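Phage-related protein (Bordetella bronchiseptica RB50, PDB 3BJQ) is probably a phage major capsid protein that, as in related phages, would assemble in many copies into the head shell. Local coordinates at residues K32-V37 / Q129-P134; A149-P154 / K160-A165; T164-I169 / G174-R179; R184-A189 / E309-P314; P194-R199 / K214-V219. All blocks are in the same frame, centred on the assembly; numbering follows the deposited sequence.

Contact 1: residues K32-V37 / Q129-P134; sequences KKLFPV and QIALDP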
# COMPACT_ATOMS: atom_id res chain seq x y z
N LYS E 32 -12.93 -23.60 28.92
CA LYS E 32 -11.65 -23.45 28.21
C LYS E 32 -10.51 -22.98 29.12
O LYS E 32 -9.35 -23.02 28.73
CB LYS E 32 -11.82 -22.50 27.02
CG LYS E 32 -12.85 -22.97 26.04
CD LYS E 32 -13.16 -21.98 24.92
CE LYS E 32 -13.86 -22.68 23.76
NZ LYS E 32 -14.16 -21.81 22.57
N LYS E 33 -10.84 -22.57 30.34
CA LYS E 33 -9.81 -22.19 31.32
C LYS E 33 -9.22 -23.41 32.00
O LYS E 33 -8.15 -23.33 32.59
CB LYS E 33 -10.39 -21.24 32.36
CG LYS E 33 -10.77 -19.84 31.83
CD LYS E 33 -9.55 -19.00 31.60
CE LYS E 33 -9.93 -17.67 30.97
NZ LYS E 33 -9.05 -16.53 31.44
N LEU E 34 -9.96 -24.52 31.97
CA LEU E 34 -9.50 -25.81 32.48
C LEU E 34 -9.01 -26.69 31.33
O LEU E 34 -8.09 -27.47 31.51
CB LEU E 34 -10.63 -26.54 33.21
CG LEU E 34 -11.05 -26.04 34.59
CD1 LEU E 34 -11.81 -24.71 34.48
CD2 LEU E 34 -11.89 -27.09 35.29
N PHE E 35 -9.65 -26.54 30.16
CA PHE E 35 -9.38 -27.37 29.00
C PHE E 35 -9.13 -26.51 27.78
O PHE E 35 -10.00 -26.45 26.88
CB PHE E 35 -10.61 -28.25 28.72
CG PHE E 35 -10.94 -29.23 29.80
CD1 PHE E 35 -11.79 -28.89 30.83
CD2 PHE E 35 -10.45 -30.52 29.75
CE1 PHE E 35 -12.12 -29.81 31.81
CE2 PHE E 35 -10.77 -31.45 30.72
CZ PHE E 35 -11.61 -31.09 31.76
N PRO E 36 -7.94 -25.87 27.70
CA PRO E 36 -7.66 -25.01 26.55
C PRO E 36 -7.74 -25.72 25.21
O PRO E 36 -7.40 -26.89 25.08
CB PRO E 36 -6.24 -24.51 26.83
CG PRO E 36 -6.12 -24.59 28.25
CD PRO E 36 -6.80 -25.87 28.62
N VAL E 37 -8.21 -24.98 24.21
CA VAL E 37 -8.36 -25.51 22.87
C VAL E 37 -7.01 -25.74 22.18
O VAL E 37 -6.17 -24.85 22.11
CB VAL E 37 -9.32 -24.64 22.02
CG1 VAL E 37 -9.44 -25.20 20.60
CG2 VAL E 37 -10.69 -24.57 22.68
N GLN E 129 -18.37 -32.10 33.38
CA GLN E 129 -18.65 -33.52 33.52
C GLN E 129 -17.36 -34.33 33.73
O GLN E 129 -17.38 -35.34 34.45
CB GLN E 129 -19.43 -33.98 32.28
CG GLN E 129 -20.14 -35.32 32.36
CD GLN E 129 -21.29 -35.34 33.36
OE1 GLN E 129 -21.72 -34.29 33.86
NE2 GLN E 129 -21.81 -36.53 33.64
N ILE E 130 -16.25 -33.85 33.17
CA ILE E 130 -14.95 -34.49 33.31
C ILE E 130 -14.22 -34.02 34.55
O ILE E 130 -13.82 -34.84 35.37
CB ILE E 130 -14.05 -34.22 32.08
CG1 ILE E 130 -14.61 -34.91 30.83
CG2 ILE E 130 -12.66 -34.75 32.33
CD1 ILE E 130 -13.92 -34.47 29.60
N ALA E 131 -14.02 -32.71 34.67
CA ALA E 131 -13.22 -32.17 35.79
C ALA E 131 -13.79 -32.48 37.16
O ALA E 131 -13.03 -32.70 38.10
CB ALA E 131 -13.03 -30.70 35.64
N LEU E 132 -15.12 -32.52 37.28
CA LEU E 132 -15.78 -32.71 38.59
C LEU E 132 -16.20 -34.16 38.85
O LEU E 132 -17.00 -34.45 39.75
CB LEU E 132 -16.99 -31.79 38.71
CG LEU E 132 -16.70 -30.32 38.42
CD1 LEU E 132 -17.96 -29.48 38.69
CD2 LEU E 132 -15.53 -29.79 39.23
N ASP E 133 -15.64 -35.08 38.08
CA ASP E 133 -15.90 -36.49 38.23
C ASP E 133 -14.87 -37.09 39.18
O ASP E 133 -13.69 -37.17 38.82
CB ASP E 133 -15.81 -37.15 36.86
CG ASP E 133 -16.11 -38.62 36.89
OD1 ASP E 133 -16.38 -39.17 37.97
OD2 ASP E 133 -16.03 -39.24 35.81
N PRO E 134 -15.31 -37.48 40.40
CA PRO E 134 -14.35 -37.97 41.40
C PRO E 134 -13.68 -39.28 41.01
O PRO E 134 -12.61 -39.61 41.52
CB PRO E 134 -15.22 -38.14 42.65
CG PRO E 134 -16.59 -38.31 42.15
CD PRO E 134 -16.69 -37.49 40.92
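Ile130 O accepts a hydrogen bond from Asp133 N at 3.3 Å, just where the helix ends, and the side chain of Ile130 touches Phe35 across the contact. Leu132, between these two, is the first residue to leave the helix. The rest of the contact is apolar. The Ala131 methyl touches two side chains of the 32-37 segment. Leu34 CD2 approaches Ala131 CB to 3.8 Å. Phe35 CE1 lies 4.0 Å from the same CB, which stands at the ring edge, near its plane. The far end of the ring reaches Ile130, with Phe35 CZ 3.9 Å from Ile130 CG2. In Ile130 the CG2 branch is anti to the backbone N, which turns this methyl, not the longer CG1 arm, to the ring. Phe263 packs edge-to-face with Phe35, and Pro297 touches both Phe35 and Ile130. The backbone oxygens bond elsewhere, Ala131 O with Tyr137 OH and Phe35 O with Thr266 OG1. The contact therefore fixes the C-terminal end of helix 105-131 against the short helix 31-34. This long helix is consistent with the spine helix of the HK97-type capsid fold.

Contact 2: residues A149-P154 / K160-A165; sequences ARWTSP and KDVETA
Trp151, Asp161 and Val162 carry most of this contact, and the indole serves both of the others. Its N-H edge meets the acid. Trp151 NE1 donates to Asp161 OD2 at 2.9 Å, with an N-H...O angle of 152°. The oxygen uses its anti lone pair, the one away from OD1. It stands somewhat off the ring plane, by 20°, yet the ring and carboxylate lie nearly coplanar, 9° apart. The benzo end of the indole does the apolar work: Trp151 CH2 rests 3.9 Å from Val162 CG2, and the side chains cross at about a right angle. With CG1 anti to the backbone N, CG2 is the methyl of Val162 turned to the indole. A water adds a second link. It donates to Asp161 OD2 at 2.6 Å and to Ala149 O at 2.5 Å, the latter unusually short, so its exact geometry is doubtful. Ala189 and Cys190 of helix 184-191 also touch the indole. Trp151 is the second residue of a type I beta turn, Arg150 to Ser153. The bond from the indole N-H gives Asp161 OD2 a firm donor, and the water probably adds another. Such donors would tend to favour the ionised carboxylate, and the indole bond helps to hold the ring at a set rotation against helix 158-173.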
# COMPACT_ATOMS: atom_id res chain seq x y z
N ALA E 149 -17.56 -29.40 57.61
CA ALA E 149 -16.37 -29.19 56.78
C ALA E 149 -16.74 -28.45 55.52
O ALA E 149 -15.86 -27.88 54.86
CB ALA E 149 -15.70 -30.52 56.44
N ARG E 150 -18.03 -28.43 55.18
CA ARG E 150 -18.52 -27.69 54.02
C ARG E 150 -18.41 -26.19 54.30
O ARG E 150 -18.64 -25.74 55.43
CB ARG E 150 -19.96 -28.05 53.68
CG ARG E 150 -20.13 -29.48 53.27
CD ARG E 150 -21.58 -29.83 53.13
NE ARG E 150 -21.72 -31.17 52.58
CZ ARG E 150 -22.88 -31.79 52.36
NH1 ARG E 150 -24.02 -31.20 52.66
NH2 ARG E 150 -22.87 -33.01 51.85
N TRP E 151 -18.10 -25.43 53.24
CA TRP E 151 -17.72 -24.02 53.36
C TRP E 151 -18.83 -23.09 53.83
O TRP E 151 -18.57 -21.93 54.17
CB TRP E 151 -17.16 -23.53 52.02
CG TRP E 151 -15.84 -24.15 51.64
CD1 TRP E 151 -15.25 -25.26 52.20
CD2 TRP E 151 -14.96 -23.73 50.59
NE1 TRP E 151 -14.05 -25.51 51.60
CE2 TRP E 151 -13.86 -24.61 50.59
CE3 TRP E 151 -15.00 -22.68 49.66
CZ2 TRP E 151 -12.81 -24.47 49.70
CZ3 TRP E 151 -13.94 -22.54 48.78
CH2 TRP E 151 -12.85 -23.42 48.82
N THR E 152 -20.06 -23.59 53.77
CA THR E 152 -21.23 -22.90 54.30
C THR E 152 -21.25 -22.90 55.84
O THR E 152 -21.93 -22.08 56.45
CB THR E 152 -22.51 -23.58 53.80
OG1 THR E 152 -22.40 -24.98 54.02
CG2 THR E 152 -22.70 -23.32 52.30
N SER E 153 -20.50 -23.81 56.46
CA SER E 153 -20.36 -23.83 57.89
C SER E 153 -19.28 -22.84 58.37
O SER E 153 -18.18 -22.79 57.80
CB SER E 153 -19.98 -25.22 58.39
OG SER E 153 -19.70 -25.20 59.80
N PRO E 154 -19.57 -22.09 59.44
CA PRO E 154 -18.53 -21.22 59.98
C PRO E 154 -17.32 -21.99 60.49
O PRO E 154 -16.23 -21.43 60.58
CB PRO E 154 -19.24 -20.51 61.13
CG PRO E 154 -20.36 -21.42 61.51
CD PRO E 154 -20.82 -21.99 60.21
N LYS E 160 -7.34 -23.94 54.45
CA LYS E 160 -6.68 -25.21 54.68
C LYS E 160 -6.99 -26.23 53.58
O LYS E 160 -6.11 -26.98 53.16
CB LYS E 160 -7.13 -25.76 56.05
CG LYS E 160 -6.65 -27.16 56.41
CD LYS E 160 -5.15 -27.23 56.63
CE LYS E 160 -4.72 -28.65 57.06
NZ LYS E 160 -5.27 -29.05 58.39
N ASP E 161 -8.23 -26.28 53.13
CA ASP E 161 -8.60 -27.20 52.03
C ASP E 161 -7.83 -26.87 50.75
O ASP E 161 -7.34 -27.76 50.06
CB ASP E 161 -10.11 -27.16 51.75
CG ASP E 161 -10.95 -27.59 52.94
OD1 ASP E 161 -10.52 -28.46 53.71
OD2 ASP E 161 -12.06 -27.06 53.10
N VAL E 162 -7.74 -25.58 50.45
CA VAL E 162 -7.05 -25.08 49.28
C VAL E 162 -5.53 -25.26 49.38
O VAL E 162 -4.89 -25.63 48.38
CB VAL E 162 -7.45 -23.62 49.00
CG1 VAL E 162 -6.59 -23.04 47.89
CG2 VAL E 162 -8.94 -23.57 48.63
N GLU E 163 -4.94 -25.02 50.55
CA GLU E 163 -3.49 -25.26 50.71
C GLU E 163 -3.16 -26.75 50.59
O GLU E 163 -2.12 -27.12 50.03
CB GLU E 163 -2.92 -24.73 52.03
CG GLU E 163 -2.94 -23.18 52.18
CD GLU E 163 -2.19 -22.43 51.08
OE1 GLU E 163 -1.38 -23.05 50.34
OE2 GLU E 163 -2.42 -21.20 50.97
N THR E 164 -4.04 -27.61 51.10
CA THR E 164 -3.87 -29.06 50.94
C THR E 164 -3.91 -29.45 49.46
O THR E 164 -3.15 -30.32 49.02
CB THR E 164 -4.95 -29.83 51.73
OG1 THR E 164 -4.76 -29.60 53.12
CG2 THR E 164 -4.90 -31.33 51.47
N ALA E 165 -4.78 -28.80 48.69
CA ALA E 165 -4.90 -29.04 47.23
C ALA E 165 -3.63 -28.58 46.51
O ALA E 165 -3.09 -29.28 45.64
CB ALA E 165 -6.13 -28.32 46.68
O HOH W 1 -13.45 -27.34 55.24

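Contact 3: residues T164-I169 / G174-R179; sequences TAKEAI and GMEPNR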
# COMPACT_ATOMS: atom_id res chain seq x y z
N THR E 164 -4.04 -27.61 51.10
CA THR E 164 -3.87 -29.06 50.94
C THR E 164 -3.91 -29.45 49.46
O THR E 164 -3.15 -30.32 49.02
CB THR E 164 -4.95 -29.83 51.73
OG1 THR E 164 -4.76 -29.60 53.12
CG2 THR E 164 -4.90 -31.33 51.47
N ALA E 165 -4.78 -28.80 48.69
CA ALA E 165 -4.90 -29.04 47.23
C ALA E 165 -3.63 -28.58 46.51
O ALA E 165 -3.09 -29.28 45.64
CB ALA E 165 -6.13 -28.32 46.68
N LYS E 166 -3.16 -27.39 46.86
CA LYS E 166 -1.97 -26.85 46.25
C LYS E 166 -0.77 -27.77 46.46
O LYS E 166 -0.03 -28.06 45.54
CB LYS E 166 -1.67 -25.47 46.83
CG LYS E 166 -2.64 -24.38 46.35
CD LYS E 166 -2.48 -23.10 47.13
CE LYS E 166 -1.09 -22.46 46.99
NZ LYS E 166 -0.83 -21.50 48.12
N GLU E 167 -0.60 -28.24 47.70
CA GLU E 167 0.51 -29.12 48.05
C GLU E 167 0.43 -30.43 47.30
O GLU E 167 1.45 -30.90 46.80
CB GLU E 167 0.56 -29.39 49.57
CG GLU E 167 0.95 -28.18 50.41
N ALA E 168 -0.76 -31.04 47.23
CA ALA E 168 -0.93 -32.32 46.54
C ALA E 168 -0.44 -32.24 45.11
O ALA E 168 0.32 -33.10 44.66
CB ALA E 168 -2.38 -32.76 46.56
N ILE E 169 -0.86 -31.20 44.40
CA ILE E 169 -0.48 -30.99 43.01
C ILE E 169 1.00 -30.67 42.87
O ILE E 169 1.71 -31.33 42.12
CB ILE E 169 -1.30 -29.85 42.36
CG1 ILE E 169 -2.78 -30.25 42.26
CG2 ILE E 169 -0.73 -29.50 41.01
CD1 ILE E 169 -3.71 -29.04 41.96
N GLY E 174 5.61 -30.81 40.44
CA GLY E 174 6.73 -29.85 40.58
C GLY E 174 6.46 -28.44 40.06
O GLY E 174 7.40 -27.68 39.70
N MSE E 175 5.17 -28.11 40.00
CA MSE E 175 4.71 -26.78 39.65
C MSE E 175 3.50 -26.46 40.50
O MSE E 175 2.74 -27.36 40.88
CB MSE E 175 4.30 -26.68 38.17
CG MSE E 175 5.45 -26.80 37.25
SE MSE E 175 4.98 -26.90 35.41
CE MSE E 175 4.01 -28.38 35.45
N GLU E 176 3.33 -25.17 40.79
CA GLU E 176 2.18 -24.68 41.54
C GLU E 176 0.97 -24.73 40.63
O GLU E 176 1.09 -24.42 39.44
CB GLU E 176 2.38 -23.23 42.00
CG GLU E 176 3.55 -23.02 43.00
CD GLU E 176 3.31 -23.65 44.39
OE1 GLU E 176 2.18 -23.54 44.94
OE2 GLU E 176 4.26 -24.25 44.93
N PRO E 177 -0.20 -25.13 41.17
CA PRO E 177 -1.40 -24.99 40.36
C PRO E 177 -1.64 -23.51 40.10
O PRO E 177 -1.30 -22.68 40.94
CB PRO E 177 -2.50 -25.59 41.25
CG PRO E 177 -1.98 -25.56 42.60
CD PRO E 177 -0.49 -25.69 42.50
N ASN E 178 -2.19 -23.18 38.94
CA ASN E 178 -2.41 -21.79 38.56
C ASN E 178 -3.86 -21.44 38.23
O ASN E 178 -4.16 -20.31 37.82
CB ASN E 178 -1.50 -21.40 37.39
CG ASN E 178 -1.68 -22.30 36.20
OD1 ASN E 178 -2.50 -23.22 36.22
ND2 ASN E 178 -0.94 -22.03 35.14
N ARG E 179 -4.76 -22.41 38.40
CA ARG E 179 -6.17 -22.21 38.16
C ARG E 179 -6.96 -22.70 39.34
O ARG E 179 -6.81 -23.85 39.73
CB ARG E 179 -6.67 -23.04 36.99
CG ARG E 179 -6.15 -22.68 35.68
CD ARG E 179 -6.75 -21.41 35.12
NE ARG E 179 -6.14 -21.23 33.81
CZ ARG E 179 -4.94 -20.71 33.63
NH1 ARG E 179 -4.23 -20.27 34.66
NH2 ARG E 179 -4.45 -20.61 32.41
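The puckered ring of Pro177 offers a face and an edge to helix 158-173, and two residues of the helix meet it there. Ile169 CG2 lies over one face, 4.1 Å from Pro177 CD. The other branch of Ile169 reaches further round, and its CD1 touches Pro177 CB at 3.7 Å. Lys166 comes at the edge, with its CA 3.9 Å from Pro177 CG. In Ile169, CG2 is anti to the backbone N (CG1 beside it, chi1 -66°), and both branches end up on the proline. The Glu176 carboxylate only brushes the lysine chain: its OE1 is 4.0 Å from Lys166 CE. The charged ends do not pair, with Lys166 NZ and Glu176 OE1 4.8 Å apart. The amine is instead held by a salt bridge to Glu163 and a hydrogen bond to the backbone oxygen of Trp217. Glu176 has long, weak ion pairs with Arg184 and Arg228 of a neighbouring subunit. Leu247 and Tyr306 on the sheet also touch Ile169. Gly174, with positive phi, ends the helix and starts the return. Asn178 and Arg179 then face Gly248 as a classic beta bulge at the start of strand 179-183. Strands 142-144 and 179-183 run the same way in one sheet with helix 158-173 between them, so the loop is the second connection of a beta-alpha-beta crossover.

Contact 4: residues R184-A189 / E309-P314; sequences RKALSA and EDAGLP
Gly312 lies flat against the first turn of helix 184-191, and this is the tight part of the contact. Its CA is 4.2 Å from Ala186 CA and 4.0 Å from Ala186 N. Without a side chain, the glycine lets the loop backbone come this near to the helix. Lys185 CB borders Gly312 O at 3.8 Å, and the methyls of Ala186 and Ala311 touch at 4.3 Å (CB to CB). Val245 of strand 245-248 packs on both alanines and closes the buried side. The loop here is a type I beta turn from Asp310 to Leu313, with Leu313 N bonded to Asp310 O. It follows strand 305-309 of the central mixed sheet, while the helix follows strand 179-183 of that sheet, so the contact joins what comes after two of its strands. The other side is looser. Lys185 starts toward the loop, but its chain runs on past Gly312 and its amine forms a salt bridge with Asp239. Arg184 pairs with the same carboxylate. At the more open surface of the helix, Ser188 OG bonds back to Arg184 O at 2.9 Å. That oxygen also takes Ser188 N, and the two donors approach it from opposite faces of its carbonyl plane.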
# COMPACT_ATOMS: atom_id res chain seq x y z
N ARG E 184 -20.26 -21.05 41.80
CA ARG E 184 -21.07 -19.95 42.30
C ARG E 184 -21.39 -20.13 43.79
O ARG E 184 -21.21 -19.21 44.59
CB ARG E 184 -22.35 -19.94 41.45
CG ARG E 184 -23.30 -18.80 41.67
CD ARG E 184 -24.42 -18.90 40.62
NE ARG E 184 -25.35 -19.97 40.92
CZ ARG E 184 -26.58 -19.79 41.41
NH1 ARG E 184 -27.06 -18.57 41.64
NH2 ARG E 184 -27.35 -20.84 41.66
N LYS E 185 -21.86 -21.33 44.14
CA LYS E 185 -22.18 -21.68 45.51
C LYS E 185 -20.97 -21.63 46.46
O LYS E 185 -21.09 -21.15 47.57
CB LYS E 185 -22.79 -23.06 45.57
CG LYS E 185 -24.23 -23.10 45.13
CD LYS E 185 -24.72 -24.55 45.01
CE LYS E 185 -26.24 -24.62 44.90
NZ LYS E 185 -26.81 -23.57 44.01
N ALA E 186 -19.84 -22.16 46.03
CA ALA E 186 -18.63 -22.09 46.85
C ALA E 186 -18.16 -20.65 47.02
O ALA E 186 -17.69 -20.27 48.09
CB ALA E 186 -17.52 -22.95 46.28
N LEU E 187 -18.27 -19.84 45.97
CA LEU E 187 -17.93 -18.41 46.09
C LEU E 187 -18.84 -17.69 47.10
O LEU E 187 -18.36 -16.89 47.91
CB LEU E 187 -17.95 -17.68 44.75
CG LEU E 187 -17.53 -16.20 44.78
CD1 LEU E 187 -16.14 -16.00 45.35
CD2 LEU E 187 -17.59 -15.57 43.39
N SER E 188 -20.13 -17.97 47.05
CA SER E 188 -21.07 -17.41 48.03
C SER E 188 -20.69 -17.75 49.47
O SER E 188 -20.81 -16.92 50.37
CB SER E 188 -22.47 -17.97 47.79
OG SER E 188 -22.85 -17.74 46.46
N ALA E 189 -20.30 -19.00 49.68
CA ALA E 189 -19.91 -19.49 50.99
C ALA E 189 -18.71 -18.72 51.49
O ALA E 189 -18.60 -18.43 52.68
CB ALA E 189 -19.62 -20.97 50.95
N GLU E 309 -15.12 -31.85 46.43
CA GLU E 309 -16.56 -31.98 46.23
C GLU E 309 -17.39 -31.38 47.38
O GLU E 309 -17.01 -31.49 48.54
CB GLU E 309 -16.99 -33.44 46.13
CG GLU E 309 -16.42 -34.26 45.03
CD GLU E 309 -17.08 -35.64 45.00
OE1 GLU E 309 -18.22 -35.73 44.47
OE2 GLU E 309 -16.48 -36.61 45.52
N ASP E 310 -18.52 -30.78 47.01
CA ASP E 310 -19.56 -30.33 47.95
C ASP E 310 -19.23 -29.15 48.87
O ASP E 310 -19.95 -28.90 49.84
CB ASP E 310 -20.10 -31.53 48.73
CG ASP E 310 -20.73 -32.57 47.80
OD1 ASP E 310 -21.07 -32.18 46.66
OD2 ASP E 310 -20.86 -33.74 48.21
N ALA E 311 -18.18 -28.40 48.53
CA ALA E 311 -17.82 -27.22 49.32
C ALA E 311 -19.01 -26.29 49.53
O ALA E 311 -19.25 -25.80 50.63
CB ALA E 311 -16.68 -26.48 48.64
N GLY E 312 -19.81 -26.09 48.49
CA GLY E 312 -20.90 -25.13 48.55
C GLY E 312 -22.25 -25.62 48.99
O GLY E 312 -23.21 -24.87 48.92
N LEU E 313 -22.35 -26.88 49.42
CA LEU E 313 -23.62 -27.43 49.90
C LEU E 313 -23.86 -27.02 51.37
O LEU E 313 -22.91 -26.84 52.13
CB LEU E 313 -23.64 -28.97 49.80
CG LEU E 313 -23.85 -29.67 48.45
CD1 LEU E 313 -23.78 -31.17 48.64
CD2 LEU E 313 -25.17 -29.26 47.76
N PRO E 314 -25.14 -26.88 51.77
CA PRO E 314 -25.47 -26.55 53.15
C PRO E 314 -24.86 -27.53 54.12
O PRO E 314 -24.85 -28.73 53.84
CB PRO E 314 -27.00 -26.65 53.19
CG PRO E 314 -27.43 -26.41 51.81
CD PRO E 314 -26.36 -27.01 50.94

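Contact 5: residues P194-R199 / K214-V219; sequences PKLIER and KALWEV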
# COMPACT_ATOMS: atom_id res chain seq x y z
N PRO E 194 -16.45 -16.47 58.20
CA PRO E 194 -15.85 -15.78 59.34
C PRO E 194 -14.32 -15.87 59.45
O PRO E 194 -13.68 -14.93 59.93
CB PRO E 194 -16.54 -16.43 60.55
CG PRO E 194 -16.98 -17.76 60.06
CD PRO E 194 -17.42 -17.48 58.67
N LYS E 195 -13.73 -16.99 59.04
CA LYS E 195 -12.28 -17.16 59.12
C LYS E 195 -11.63 -16.24 58.13
O LYS E 195 -10.61 -15.63 58.43
CB LYS E 195 -11.84 -18.60 58.85
CG LYS E 195 -12.14 -19.60 59.96
CD LYS E 195 -11.35 -20.89 59.77
CE LYS E 195 -11.47 -21.88 60.94
NZ LYS E 195 -12.84 -22.46 61.07
N LEU E 196 -12.21 -16.15 56.94
CA LEU E 196 -11.67 -15.27 55.88
C LEU E 196 -11.87 -13.79 56.22
O LEU E 196 -10.95 -12.97 56.06
CB LEU E 196 -12.30 -15.62 54.53
CG LEU E 196 -12.09 -17.08 54.04
CD1 LEU E 196 -12.68 -17.31 52.64
CD2 LEU E 196 -10.67 -17.40 54.00
N ILE E 197 -13.04 -13.45 56.76
CA ILE E 197 -13.35 -12.09 57.18
C ILE E 197 -12.36 -11.65 58.25
O ILE E 197 -11.83 -10.53 58.22
CB ILE E 197 -14.80 -11.99 57.65
CG1 ILE E 197 -15.77 -12.21 56.48
CG2 ILE E 197 -15.09 -10.64 58.31
CD1 ILE E 197 -15.83 -11.06 55.47
N GLU E 198 -12.06 -12.52 59.21
CA GLU E 198 -11.15 -12.15 60.31
C GLU E 198 -9.73 -11.96 59.76
O GLU E 198 -9.00 -11.07 60.20
CB GLU E 198 -11.23 -13.20 61.45
CG GLU E 198 -9.94 -13.55 62.16
CD GLU E 198 -9.36 -12.42 62.97
OE1 GLU E 198 -10.11 -11.47 63.28
OE2 GLU E 198 -8.15 -12.51 63.32
N ARG E 199 -9.36 -12.80 58.81
CA ARG E 199 -8.05 -12.74 58.18
C ARG E 199 -7.80 -11.40 57.46
O ARG E 199 -6.66 -10.93 57.41
CB ARG E 199 -7.91 -13.93 57.22
CG ARG E 199 -6.64 -13.99 56.41
CD ARG E 199 -5.37 -14.24 57.23
NE ARG E 199 -4.21 -14.20 56.32
CZ ARG E 199 -3.65 -13.08 55.83
NH1 ARG E 199 -4.09 -11.87 56.18
NH2 ARG E 199 -2.62 -13.16 54.99
N LYS E 214 -7.28 -14.52 45.54
CA LYS E 214 -6.05 -14.76 44.75
C LYS E 214 -4.81 -14.45 45.56
O LYS E 214 -3.84 -15.19 45.56
CB LYS E 214 -6.01 -13.86 43.50
CG LYS E 214 -6.87 -14.34 42.37
CD LYS E 214 -7.06 -13.26 41.32
CE LYS E 214 -5.75 -12.68 40.84
NZ LYS E 214 -6.02 -11.84 39.62
N ALA E 215 -4.82 -13.29 46.21
CA ALA E 215 -3.68 -12.88 47.03
C ALA E 215 -3.52 -13.73 48.29
O ALA E 215 -2.41 -14.09 48.70
CB ALA E 215 -3.80 -11.42 47.43
N LEU E 216 -4.64 -14.05 48.92
CA LEU E 216 -4.63 -14.88 50.12
C LEU E 216 -4.14 -16.31 49.84
O LEU E 216 -3.31 -16.86 50.58
CB LEU E 216 -6.03 -14.96 50.73
CG LEU E 216 -6.16 -14.79 52.23
CD1 LEU E 216 -5.69 -13.37 52.62
CD2 LEU E 216 -7.62 -15.03 52.64
N TRP E 217 -4.65 -16.91 48.77
CA TRP E 217 -4.36 -18.30 48.44
C TRP E 217 -3.21 -18.49 47.43
O TRP E 217 -2.80 -19.61 47.14
CB TRP E 217 -5.63 -18.98 47.96
CG TRP E 217 -6.71 -19.10 49.02
CD1 TRP E 217 -6.56 -19.03 50.38
CD2 TRP E 217 -8.10 -19.41 48.80
NE1 TRP E 217 -7.76 -19.23 51.01
CE2 TRP E 217 -8.72 -19.48 50.06
CE3 TRP E 217 -8.87 -19.62 47.65
CZ2 TRP E 217 -10.07 -19.74 50.21
CZ3 TRP E 217 -10.23 -19.89 47.81
CH2 TRP E 217 -10.81 -19.94 49.08
N GLU E 218 -2.72 -17.37 46.89
CA GLU E 218 -1.58 -17.36 45.98
C GLU E 218 -1.77 -18.28 44.79
O GLU E 218 -0.93 -19.14 44.51
CB GLU E 218 -0.28 -17.69 46.72
CG GLU E 218 0.08 -16.68 47.80
CD GLU E 218 1.33 -17.05 48.59
OE1 GLU E 218 1.93 -18.13 48.33
OE2 GLU E 218 1.71 -16.26 49.49
N VAL E 219 -2.91 -18.10 44.12
CA VAL E 219 -3.20 -18.76 42.88
C VAL E 219 -3.28 -17.68 41.81
O VAL E 219 -3.95 -16.65 41.98
CB VAL E 219 -4.52 -19.56 42.90
CG1 VAL E 219 -4.41 -20.78 43.84
CG2 VAL E 219 -5.70 -18.67 43.28
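Leu216 packs against Arg199 and Leu196, where two short helices, 194-199 and 210-217, meet on one flank of the fold. This is plain helix-helix packing by long side chains, since the nearest CA atoms, those of Arg199 and Leu216, are still 9.0 Å apart. Leu216 CD1 lies over the centre of one face of the Arg199 guanidinium, 3.8 Å from Arg199 CZ. The other methyl, Leu216 CD2, meets Arg199 CG at 4.0 Å and Leu196 CD2 at 4.1 Å. The arginine and leucine chains run alongside each other, pointing opposite ways. Arg199 leaves its helix with CG anti to the backbone N and then bends at chi2 (67°), which lays the flat group over the leucine. Leu196 also extends CD1 to Trp217 CZ2, a looser touch of 4.3 Å. A second shell fixes these groups. Cys190 of helix 184-191 touches both Leu196 and Trp217, and Val162 and Leu180 pack on the indole. A neighbouring subunit takes part as well: Glu206 of that subunit packs on Leu216 and offers its backbone O to Arg199 NH1. The indole nitrogen of Trp217, NE1, is hydrogen-bonded to Thr159 OG1.

In the fold
Contacts 2 and 3 share Thr164 and Ala165 on helix 158-173, with centres 15 Å apart. Contact 5 joins both: Trp151 CH2 lies 4.0 Å from Trp217 CH2, and Lys166 NZ bonds to Trp217 O at 2.9 Å. Contacts 2 and 4, about 10 Å apart by centres, are tied by Thr152 OG1 to Leu313 O at 2.7 Å and by Arg150 NH1 to Pro314 O at 2.9 Å. Contact 1 lies nearest the middle of the chain. It reaches contact 3 through a weak bond from Arg179 NE to Lys33 O. Contacts 3 and 5 both touch a neighbouring subunit. Lys32 and Met175 lie near tetraethylene glycol, probably from crystallisation.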